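N-acetylcysteine deacetylase (PDB 1YSJ) probably removes the acetyl group from N-acetylcysteine to give cysteine and acetate, as a dinuclear-metal hydrolase of the M20 peptidase family. Local coordinates at residues 82-96 with 142-154. The protein carries 1 engineered substitution. Residues are numbered along the deposited sequence; the frame is centred on the assembly and turned at random.
Sequences EIKGREDGPVIAIRA and RAELKGTVRFIFQ
Glu82 OE1 is gripped side-on by Arg150, through NE (3.0 Å) and NH2 (3.2 Å), both bonds going to this one oxygen, with carboxylate and guanidinium nearly coplanar. Glu82 CG stands anti to the backbone N (chi1 -176°), which runs the chain across Thr148 CG2 and alongside Arg150. Lys84 NZ holds the other oxygen, Glu82 OE2, at 2.8 Å, while Val91 CG1 lies over one face of the Arg150 guanidinium and the carbonyls of Val171 and Asn173 take its NH1. With an alanine in place of this glutamate, Lys84 and Arg150 would probably lose their shared counter-charge. Strand 148-154 pairs antiparallel with 82-84 and parallel with 91-96, inside the mixed sheet of the metal-binding domain. On the other face, which helices 124-139 and 384-402 pack against, Ile83 CD1 reaches Phe151 CE1 (3.6 Å) and Ile94 CD1 meets Val149 CG1. At the far end Arg95 NE (3.0 Å) and NH2 both approach Gln154 OE1 from above its amide plane; Tyr354 also bonds this oxygen, and Glu349 and Asp350 pair with Arg95 NH2. With a nickel about 7 Å from the Arg95 side chain, this charged cluster is likely to influence the electrostatics beside the metal centre.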
ATOM      1  N   GLU A  82      35.939  16.445  30.299  1.00 45.97           N
ATOM      2  CA  GLU A  82      37.336  16.123  30.028  1.00 47.47           C
ATOM      3  C   GLU A  82      38.128  15.971  31.323  1.00 46.70           C
ATOM      4  O   GLU A  82      38.009  16.793  32.231  1.00 47.16           O
ATOM      5  CB  GLU A  82      37.954  17.212  29.137  1.00 46.78           C
ATOM      6  CG  GLU A  82      39.384  16.956  28.684  1.00 49.34           C
ATOM      7  CD  GLU A  82      39.813  17.860  27.532  1.00 52.22           C
ATOM      8  OE1 GLU A  82      39.342  17.644  26.392  1.00 55.19           O
ATOM      9  OE2 GLU A  82      40.637  18.777  27.762  1.00 54.74           O
ATOM     10  N   ILE A  83      38.924  14.904  31.397  1.00 46.15           N
ATOM     11  CA  ILE A  83      39.868  14.699  32.499  1.00 44.73           C
ATOM     12  C   ILE A  83      41.278  14.539  31.943  1.00 45.43           C
ATOM     13  O   ILE A  83      41.565  13.603  31.190  1.00 45.40           O
ATOM     14  CB  ILE A  83      39.481  13.488  33.395  1.00 44.49           C
ATOM     15  CG1 ILE A  83      38.186  13.791  34.159  1.00 43.91           C
ATOM     16  CG2 ILE A  83      40.601  13.153  34.377  1.00 40.68           C
ATOM     17  CD1 ILE A  83      37.488  12.584  34.713  1.00 34.11           C
ATOM     18  N   LYS A  84      42.148  15.475  32.315  1.00 46.10           N
ATOM     19  CA  LYS A  84      43.531  15.477  31.858  1.00 46.76           C
ATOM     20  C   LYS A  84      44.424  14.766  32.860  1.00 45.23           C
ATOM     21  O   LYS A  84      44.288  14.950  34.070  1.00 44.64           O
ATOM     22  CB  LYS A  84      44.032  16.909  31.643  1.00 45.53           C
ATOM     23  CG  LYS A  84      43.088  17.786  30.829  1.00 48.24           C
ATOM     24  CD  LYS A  84      43.562  19.233  30.784  1.00 49.75           C
ATOM     25  CE  LYS A  84      44.234  19.564  29.464  1.00 54.33           C
ATOM     26  NZ  LYS A  84      43.224  19.650  28.377  1.00 58.41           N
ATOM     27  N   GLY A  85      45.334  13.945  32.348  1.00 45.32           N
ATOM     28  CA  GLY A  85      46.391  13.361  33.163  1.00 46.39           C
ATOM     29  C   GLY A  85      47.447  14.406  33.469  1.00 46.46           C
ATOM     30  O   GLY A  85      47.303  15.574  33.094  1.00 46.67           O
ATOM     31  N   ARG A  86      48.511  13.992  34.149  1.00 47.48           N
ATOM     32  CA  ARG A  86      49.577  14.922  34.542  1.00 48.08           C
ATOM     33  C   ARG A  86      50.728  14.961  33.525  1.00 48.93           C
ATOM     34  O   ARG A  86      51.707  15.690  33.700  1.00 49.39           O
ATOM     35  CB  ARG A  86      50.067  14.612  35.963  1.00 47.08           C
ATOM     36  CG  ARG A  86      48.947  14.575  37.020  1.00 46.08           C
ATOM     37  CD  ARG A  86      48.097  15.857  37.038  1.00 43.43           C
ATOM     38  NE  ARG A  86      48.806  16.991  37.635  1.00 43.26           N
ATOM     39  CZ  ARG A  86      48.363  18.246  37.650  1.00 40.89           C
ATOM     40  NH1 ARG A  86      47.199  18.560  37.095  1.00 39.32           N
ATOM     41  NH2 ARG A  86      49.092  19.196  38.223  1.00 37.68           N
ATOM     42  N   GLU A  87      50.586  14.171  32.465  1.00 50.82           N
ATOM     43  CA  GLU A  87      51.498  14.186  31.325  1.00 52.59           C
ATOM     44  C   GLU A  87      50.749  14.639  30.078  1.00 52.82           C
ATOM     45  O   GLU A  87      49.552  14.364  29.933  1.00 53.22           O
ATOM     46  CB  GLU A  87      52.049  12.784  31.053  1.00 52.39           C
ATOM     47  CG  GLU A  87      53.027  12.235  32.082  1.00 54.00           C
ATOM     48  CD  GLU A  87      53.782  11.008  31.572  1.00 54.34           C
ATOM     49  OE1 GLU A  87      53.438  10.495  30.481  1.00 55.59           O
ATOM     50  OE2 GLU A  87      54.726  10.561  32.258  1.00 54.92           O
ATOM     51  N   ASP A  88      51.453  15.324  29.180  1.00 53.37           N
ATOM     52  CA  ASP A  88      50.954  15.542  27.824  1.00 53.28           C
ATOM     53  C   ASP A  88      50.860  14.189  27.131  1.00 51.66           C
ATOM     54  O   ASP A  88      51.746  13.345  27.281  1.00 51.86           O
ATOM     55  CB  ASP A  88      51.885  16.469  27.031  1.00 54.30           C
ATOM     56  CG  ASP A  88      51.688  17.942  27.373  1.00 58.24           C
ATOM     57  OD1 ASP A  88      50.793  18.264  28.186  1.00 64.95           O
ATOM     58  OD2 ASP A  88      52.434  18.782  26.819  1.00 57.46           O
ATOM     59  N   GLY A  89      49.778  13.977  26.392  1.00 49.84           N
ATOM     60  CA  GLY A  89      49.567  12.704  25.716  1.00 48.65           C
ATOM     61  C   GLY A  89      48.381  12.707  24.774  1.00 47.67           C
ATOM     62  O   GLY A  89      47.730  13.741  24.594  1.00 47.73           O
ATOM     63  N   PRO A  90      48.106  11.551  24.144  1.00 47.08           N
ATOM     64  CA  PRO A  90      46.945  11.416  23.263  1.00 45.73           C
ATOM     65  C   PRO A  90      45.627  11.643  23.998  1.00 44.61           C
ATOM     66  O   PRO A  90      45.559  11.507  25.226  1.00 43.76           O
ATOM     67  CB  PRO A  90      47.039   9.967  22.756  1.00 45.73           C
ATOM     68  CG  PRO A  90      47.992   9.278  23.667  1.00 45.30           C
ATOM     69  CD  PRO A  90      48.910  10.314  24.205  1.00 46.73           C
ATOM     70  N   VAL A  91      44.600  12.010  23.238  1.00 43.27           N
ATOM     71  CA  VAL A  91      43.255  12.173  23.766  1.00 42.28           C
ATOM     72  C   VAL A  91      42.413  10.988  23.308  1.00 42.32           C
ATOM     73  O   VAL A  91      42.370  10.672  22.112  1.00 41.07           O
ATOM     74  CB  VAL A  91      42.598  13.488  23.270  1.00 42.08           C
ATOM     75  CG1 VAL A  91      41.213  13.674  23.896  1.00 42.47           C
ATOM     76  CG2 VAL A  91      43.482  14.680  23.581  1.00 38.32           C
ATOM     77  N   ILE A  92      41.759  10.328  24.259  1.00 41.54           N
ATOM     78  CA  ILE A  92      40.797   9.270  23.934  1.00 40.56           C
ATOM     79  C   ILE A  92      39.408   9.630  24.453  1.00 41.21           C
ATOM     80  O   ILE A  92      39.265  10.480  25.332  1.00 40.57           O
ATOM     81  CB  ILE A  92      41.236   7.865  24.436  1.00 40.24           C
ATOM     82  CG1 ILE A  92      41.336   7.826  25.964  1.00 39.59           C
ATOM     83  CG2 ILE A  92      42.553   7.435  23.770  1.00 39.55           C
ATOM     84  CD1 ILE A  92      41.192   6.429  26.550  1.00 40.74           C
ATOM     85  N   ALA A  93      38.384   8.984  23.905  1.00 41.40           N
ATOM     86  CA  ALA A  93      37.018   9.328  24.248  1.00 41.99           C
ATOM     87  C   ALA A  93      36.246   8.132  24.778  1.00 43.03           C
ATOM     88  O   ALA A  93      36.492   6.997  24.377  1.00 44.91           O
ATOM     89  CB  ALA A  93      36.303   9.951  23.045  1.00 41.29           C
ATOM     90  N   ILE A  94      35.327   8.401  25.701  1.00 42.72           N
ATOM     91  CA  ILE A  94      34.419   7.387  26.222  1.00 44.38           C
ATOM     92  C   ILE A  94      32.982   7.901  26.082  1.00 44.01           C
ATOM     93  O   ILE A  94      32.651   9.004  26.524  1.00 44.64           O
ATOM     94  CB  ILE A  94      34.740   7.002  27.687  1.00 44.33           C
ATOM     95  CG1 ILE A  94      36.147   6.398  27.785  1.00 43.04           C
ATOM     96  CG2 ILE A  94      33.699   6.011  28.217  1.00 45.68           C
ATOM     97  CD1 ILE A  94      36.639   6.177  29.215  1.00 45.69           C
ATOM     98  N   ARG A  95      32.136   7.094  25.461  1.00 42.74           N
ATOM     99  CA  ARG A  95      30.827   7.553  25.045  1.00 42.68           C
ATOM    100  C   ARG A  95      29.689   6.846  25.776  1.00 42.53           C
ATOM    101  O   ARG A  95      29.704   5.623  25.933  1.00 44.22           O
ATOM    102  CB  ARG A  95      30.696   7.398  23.526  1.00 41.00           C
ATOM    103  CG  ARG A  95      29.361   7.819  22.922  1.00 40.78           C
ATOM    104  CD  ARG A  95      28.348   6.678  22.963  1.00 37.57           C
ATOM    105  NE  ARG A  95      27.398   6.782  21.867  1.00 44.40           N
ATOM    106  CZ  ARG A  95      26.638   5.782  21.435  1.00 45.64           C
ATOM    107  NH1 ARG A  95      26.701   4.589  22.016  1.00 42.53           N
ATOM    108  NH2 ARG A  95      25.817   5.980  20.414  1.00 43.92           N
ATOM    109  N   ALA A  96      28.712   7.637  26.215  1.00 42.31           N
ATOM    110  CA  ALA A  96      27.420   7.131  26.691  1.00 43.35           C
ATOM    111  C   ALA A  96      26.278   7.846  25.964  1.00 43.39           C
ATOM    112  O   ALA A  96      26.396   9.020  25.616  1.00 44.62           O
ATOM    113  CB  ALA A  96      27.291   7.322  28.200  1.00 41.70           C
ATOM    114  N   ARG A 142      44.314  10.762  38.144  1.00 42.48           N
ATOM    115  CA  ARG A 142      44.909  11.580  37.077  1.00 42.24           C
ATOM    116  C   ARG A 142      46.396  11.321  36.849  1.00 42.39           C
ATOM    117  O   ARG A 142      46.877  11.442  35.722  1.00 42.38           O
ATOM    118  CB  ARG A 142      44.677  13.068  37.351  1.00 42.16           C
ATOM    119  CG  ARG A 142      43.223  13.489  37.269  1.00 41.22           C
ATOM    120  CD  ARG A 142      43.033  14.883  37.816  1.00 40.51           C
ATOM    121  NE  ARG A 142      41.625  15.275  37.838  1.00 40.89           N
ATOM    122  CZ  ARG A 142      41.019  15.973  36.882  1.00 38.97           C
ATOM    123  NH1 ARG A 142      41.689  16.362  35.805  1.00 37.74           N
ATOM    124  NH2 ARG A 142      39.737  16.282  37.001  1.00 41.05           N
ATOM    125  N   ALA A 143      47.111  10.964  37.914  1.00 42.96           N
ATOM    126  CA  ALA A 143      48.537  10.631  37.825  1.00 44.08           C
ATOM    127  C   ALA A 143      48.802   9.364  37.002  1.00 45.12           C
ATOM    128  O   ALA A 143      49.896   9.190  36.460  1.00 46.46           O
ATOM    129  CB  ALA A 143      49.148  10.509  39.217  1.00 42.10           C
ATOM    130  N   GLU A 144      47.800   8.489  36.913  1.00 46.20           N
ATOM    131  CA  GLU A 144      47.904   7.246  36.140  1.00 47.90           C
ATOM    132  C   GLU A 144      47.622   7.449  34.650  1.00 46.03           C
ATOM    133  O   GLU A 144      48.006   6.618  33.824  1.00 46.61           O
ATOM    134  CB  GLU A 144      46.956   6.179  36.695  1.00 47.24           C
ATOM    135  CG  GLU A 144      47.315   5.669  38.087  1.00 51.28           C
ATOM    136  CD  GLU A 144      46.405   4.538  38.549  1.00 53.88           C
ATOM    137  OE1 GLU A 144      45.738   4.700  39.598  1.00 58.54           O
ATOM    138  OE2 GLU A 144      46.353   3.492  37.859  1.00 57.85           O
ATOM    139  N   LEU A 145      46.949   8.547  34.311  1.00 44.17           N
ATOM    140  CA  LEU A 145      46.580   8.821  32.925  1.00 43.21           C
ATOM    141  C   LEU A 145      47.720   9.441  32.122  1.00 42.71           C
ATOM    142  O   LEU A 145      48.196  10.534  32.441  1.00 42.50           O
ATOM    143  CB  LEU A 145      45.337   9.717  32.855  1.00 43.62           C
ATOM    144  CG  LEU A 145      44.006   9.190  33.404  1.00 43.89           C
ATOM    145  CD1 LEU A 145      42.951  10.289  33.358  1.00 44.88           C
ATOM    146  CD2 LEU A 145      43.533   7.955  32.644  1.00 40.91           C
ATOM    147  N   LYS A 146      48.149   8.733  31.081  1.00 41.91           N
ATOM    148  CA  LYS A 146      49.172   9.237  30.167  1.00 42.95           C
ATOM    149  C   LYS A 146      48.502   9.982  29.010  1.00 42.79           C
ATOM    150  O   LYS A 146      48.682   9.656  27.833  1.00 42.64           O
ATOM    151  CB  LYS A 146      50.067   8.100  29.648  1.00 43.34           C
ATOM    152  CG  LYS A 146      50.586   7.122  30.704  1.00 44.91           C
ATOM    153  CD  LYS A 146      51.588   7.760  31.656  1.00 53.57           C
ATOM    154  CE  LYS A 146      52.533   6.714  32.252  1.00 59.69           C
ATOM    155  NZ  LYS A 146      51.815   5.567  32.887  1.00 63.08           N
ATOM    156  N   GLY A 147      47.713  10.987  29.364  1.00 43.15           N
ATOM    157  CA  GLY A 147      46.999  11.773  28.381  1.00 43.39           C
ATOM    158  C   GLY A 147      45.659  12.222  28.903  1.00 43.65           C
ATOM    159  O   GLY A 147      45.513  12.515  30.089  1.00 44.38           O
ATOM    160  N   THR A 148      44.675  12.252  28.013  1.00 43.70           N
ATOM    161  CA  THR A 148      43.398  12.877  28.308  1.00 42.44           C
ATOM    162  C   THR A 148      42.225  11.981  27.923  1.00 42.36           C
ATOM    163  O   THR A 148      42.232  11.351  26.865  1.00 40.57           O
ATOM    164  CB  THR A 148      43.300  14.243  27.590  1.00 42.76           C
ATOM    165  OG1 THR A 148      44.345  15.100  28.068  1.00 43.90           O
ATOM    166  CG2 THR A 148      41.947  14.913  27.825  1.00 43.46           C
ATOM    167  N   VAL A 149      41.225  11.926  28.801  1.00 42.00           N
ATOM    168  CA  VAL A 149      39.976  11.247  28.494  1.00 41.41           C
ATOM    169  C   VAL A 149      38.864  12.272  28.310  1.00 41.99           C
ATOM    170  O   VAL A 149      38.559  13.059  29.213  1.00 43.30           O
ATOM    171  CB  VAL A 149      39.571  10.204  29.569  1.00 41.22           C
ATOM    172  CG1 VAL A 149      38.315   9.461  29.131  1.00 43.00           C
ATOM    173  CG2 VAL A 149      40.703   9.213  29.818  1.00 39.79           C
ATOM    174  N   ARG A 150      38.272  12.262  27.124  1.00 42.40           N
ATOM    175  CA  ARG A 150      37.114  13.083  26.835  1.00 42.54           C
ATOM    176  C   ARG A 150      35.848  12.232  26.998  1.00 42.07           C
ATOM    177  O   ARG A 150      35.756  11.133  26.452  1.00 42.85           O
ATOM    178  CB  ARG A 150      37.226  13.647  25.424  1.00 42.73           C
ATOM    179  CG  ARG A 150      36.397  14.885  25.175  1.00 46.82           C
ATOM    180  CD  ARG A 150      36.817  15.549  23.876  1.00 49.23           C
ATOM    181  NE  ARG A 150      38.080  16.265  24.020  1.00 46.31           N
ATOM    182  CZ  ARG A 150      38.790  16.758  23.006  1.00 52.62           C
ATOM    183  NH1 ARG A 150      38.374  16.603  21.753  1.00 45.97           N
ATOM    184  NH2 ARG A 150      39.928  17.404  23.250  1.00 50.40           N
ATOM    185  N   PHE A 151      34.890  12.732  27.774  1.00 40.69           N
ATOM    186  CA  PHE A 151      33.626  12.027  27.985  1.00 40.61           C
ATOM    187  C   PHE A 151      32.514  12.631  27.138  1.00 40.27           C
ATOM    188  O   PHE A 151      32.298  13.846  27.137  1.00 41.43           O
ATOM    189  CB  PHE A 151      33.240  12.021  29.470  1.00 39.20           C
ATOM    190  CG  PHE A 151      34.221  11.295  30.338  1.00 39.85           C
ATOM    191  CD1 PHE A 151      35.350  11.948  30.834  1.00 38.21           C
ATOM    192  CD2 PHE A 151      34.029   9.952  30.650  1.00 36.15           C
ATOM    193  CE1 PHE A 151      36.266  11.277  31.633  1.00 40.60           C
ATOM    194  CE2 PHE A 151      34.941   9.272  31.447  1.00 39.12           C
ATOM    195  CZ  PHE A 151      36.064   9.934  31.938  1.00 38.78           C
ATOM    196  N   ILE A 152      31.819  11.761  26.418  1.00 39.93           N
ATOM    197  CA  ILE A 152      30.775  12.152  25.487  1.00 40.15           C
ATOM    198  C   ILE A 152      29.436  11.598  25.969  1.00 40.63           C
ATOM    199  O   ILE A 152      29.213  10.383  25.982  1.00 41.43           O
ATOM    200  CB  ILE A 152      31.090  11.647  24.046  1.00 39.57           C
ATOM    201  CG1 ILE A 152      32.404  12.253  23.550  1.00 39.68           C
ATOM    202  CG2 ILE A 152      29.945  11.966  23.080  1.00 37.64           C
ATOM    203  CD1 ILE A 152      32.975  11.575  22.320  1.00 46.04           C
ATOM    204  N   PHE A 153      28.558  12.501  26.387  1.00 40.08           N
ATOM    205  CA  PHE A 153      27.199  12.131  26.743  1.00 40.54           C
ATOM    206  C   PHE A 153      26.301  12.576  25.596  1.00 41.20           C
ATOM    207  O   PHE A 153      25.924  13.738  25.485  1.00 40.80           O
ATOM    208  CB  PHE A 153      26.802  12.717  28.106  1.00 39.00           C
ATOM    209  CG  PHE A 153      27.644  12.198  29.248  1.00 38.41           C
ATOM    210  CD1 PHE A 153      28.816  12.854  29.626  1.00 36.67           C
ATOM    211  CD2 PHE A 153      27.277  11.043  29.931  1.00 37.56           C
ATOM    212  CE1 PHE A 153      29.603  12.377  30.668  1.00 36.61           C
ATOM    213  CE2 PHE A 153      28.061  10.551  30.981  1.00 35.97           C
ATOM    214  CZ  PHE A 153      29.226  11.221  31.349  1.00 39.63           C
ATOM    215  N   GLN A 154      25.990  11.616  24.736  1.00 42.71           N
ATOM    216  CA  GLN A 154      25.450  11.878  23.419  1.00 42.81           C
ATOM    217  C   GLN A 154      23.923  11.825  23.377  1.00 44.59           C
ATOM    218  O   GLN A 154      23.321  10.845  23.821  1.00 46.49           O
ATOM    219  CB  GLN A 154      26.038  10.864  22.429  1.00 42.06           C
ATOM    220  CG  GLN A 154      25.447  10.938  21.031  1.00 40.50           C
ATOM    221  CD  GLN A 154      25.531   9.630  20.286  1.00 43.24           C
ATOM    222  OE1 GLN A 154      26.617   9.067  20.113  1.00 48.61           O
ATOM    223  NE2 GLN A 154      24.383   9.140  19.821  1.00 40.39           N
TER
HETATM  224  O   HOH W   1      38.549  17.754  34.734  1.00 48.56           O
HETATM  225  O   HOH W   2      41.235  17.936  33.602  1.00 43.26           O
HETATM  226  O   HOH W   3      49.673  11.466  34.391  1.00 46.71           O